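Local coordinates for protein tryptophan synthase alpha chain (Campylobacter jejuni, PDB 3THA) that probably cleaves indoleglycerol phosphate to indole and glyceraldehyde 3-phosphate, as the alpha subunit of tryptophan synthase in the last step of tryptophan biosynthesis, at residues B[215-218]-B[219-222]. Sequence-based numbering, arbitrary orientation.
Sequences KRMR and KVAD
Lys219 runs back along the preceding turn of the chain, lying over the carbonyls of Lys215 and Arg216. Its CB merely sits beside the preceding carbonyl of Arg218, and the contact proper begins at CG, 3.2 Å from Arg216 O. The side chain is bent at chi2 (-133°), and CD lies almost equally far from the Arg216 and Lys215 oxygens, over the pair of them. CE lies 3.9 Å from Arg216 CA, and NZ ends 3.5 Å from Lys215 O, a weak hydrogen bond. The backbone itself closes in i to i+3 steps, of the tighter 3-10 kind: Lys219 N donates to Arg216 O at 3.0 Å, and Val220 N to Met217 O at 3.1 Å. The turn follows helix 212-217 of the TIM barrel and leads into strand 223-226, the eighth and last of the barrel. Met217, a selenomethionine, also takes a water on its O, and this water reaches Ala221 N only weakly. On the buried side Val220 CG2, anti to its carbonyl carbon, faces Met217 SE at 4.4 Å; both side chains pack against Leu187 of helix 180-195 and Val204 of strand 202-205. Arg218 also reaches back toward Lys215, but down another side of the turn, its guanidinium meeting Lys215 CG at an edge and in plane, with NH2 hydrogen-bonded to Asn16 OD1.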
loop_
_atom_site.group_PDB
_atom_site.type_symbol
_atom_site.label_atom_id
_atom_site.label_comp_id
_atom_site.label_asym_id
_atom_site.label_seq_id
_atom_site.Cartn_x
_atom_site.Cartn_y
_atom_site.Cartn_z
ATOM N N LYS B 215 10.725 20.505 11.244
ATOM C CA LYS B 215 11.299 21.841 11.153
ATOM C C LYS B 215 12.473 21.862 10.160
ATOM O O LYS B 215 12.886 22.935 9.700
ATOM C CB LYS B 215 11.666 22.406 12.529
ATOM C CG LYS B 215 10.537 23.220 13.184
ATOM C CD LYS B 215 10.920 23.726 14.582
ATOM C CE LYS B 215 9.916 24.790 15.060
ATOM N NZ LYS B 215 9.594 24.764 16.530
ATOM N N ARG B 216 12.971 20.681 9.798
ATOM C CA ARG B 216 14.059 20.603 8.828
ATOM C C ARG B 216 13.543 20.462 7.391
ATOM O O ARG B 216 13.990 21.164 6.486
ATOM C CB ARG B 216 15.084 19.515 9.198
ATOM C CG ARG B 216 14.710 18.078 8.861
ATOM C CD ARG B 216 15.971 17.202 8.779
ATOM N NE ARG B 216 16.589 16.957 10.085
ATOM C CZ ARG B 216 16.607 15.769 10.685
ATOM N NH1 ARG B 216 16.065 14.705 10.085
ATOM N NH2 ARG B 216 17.170 15.638 11.880
HETATM N N MSE B 217 12.577 19.576 7.204
HETATM C CA MSE B 217 11.879 19.469 5.937
HETATM C C MSE B 217 11.258 20.806 5.537
HETATM O O MSE B 217 11.000 21.038 4.347
HETATM C CB MSE B 217 10.800 18.397 6.030
HETATM C CG MSE B 217 11.335 16.980 6.038
HETATM SE SE MSE B 217 12.141 16.475 4.308
HETATM C CE MSE B 217 12.887 14.746 4.882
ATOM N N ARG B 218 11.033 21.675 6.529
ATOM C CA ARG B 218 10.453 23.000 6.297
ATOM C C ARG B 218 11.349 23.932 5.490
ATOM O O ARG B 218 10.857 24.884 4.884
ATOM C CB ARG B 218 10.071 23.686 7.610
ATOM C CG ARG B 218 8.704 23.287 8.157
ATOM C CD ARG B 218 8.235 24.202 9.301
ATOM N NE ARG B 218 6.850 23.888 9.623
ATOM C CZ ARG B 218 6.390 23.532 10.815
ATOM N NH1 ARG B 218 7.189 23.485 11.886
ATOM N NH2 ARG B 218 5.100 23.243 10.921
ATOM N N LYS B 219 12.651 23.667 5.472
ATOM C CA LYS B 219 13.542 24.482 4.642
ATOM C C LYS B 219 13.920 23.795 3.344
ATOM O O LYS B 219 14.869 24.190 2.670
ATOM C CB LYS B 219 14.791 24.957 5.405
ATOM C CG LYS B 219 15.407 23.979 6.396
ATOM C CD LYS B 219 15.677 24.727 7.699
ATOM C CE LYS B 219 16.172 23.822 8.814
ATOM N NZ LYS B 219 15.956 24.449 10.169
ATOM N N VAL B 220 13.164 22.765 2.997
ATOM C CA VAL B 220 13.480 21.982 1.823
ATOM C C VAL B 220 12.593 22.478 0.702
ATOM O O VAL B 220 13.077 22.748 -0.384
ATOM C CB VAL B 220 13.301 20.472 2.100
ATOM C CG1 VAL B 220 13.206 19.684 0.818
ATOM C CG2 VAL B 220 14.446 19.962 2.960
ATOM N N ALA B 221 11.305 22.660 0.995
ATOM C CA ALA B 221 10.323 23.016 -0.034
ATOM C C ALA B 221 9.263 24.027 0.424
ATOM O O ALA B 221 9.600 25.036 1.047
ATOM C CB ALA B 221 9.678 21.759 -0.599
ATOM N N ASP B 222 7.997 23.764 0.097
ATOM C CA ASP B 222 6.898 24.696 0.373
ATOM C C ASP B 222 5.882 24.137 1.364
ATOM O O ASP B 222 4.917 24.826 1.690
ATOM C CB ASP B 222 6.130 24.989 -0.928
ATOM C CG ASP B 222 6.960 25.713 -1.948
ATOM O OD1 ASP B 222 7.793 26.570 -1.576
ATOM O OD2 ASP B 222 6.771 25.438 -3.132
HETATM O O HOH W 1 8.846 21.811 3.145
#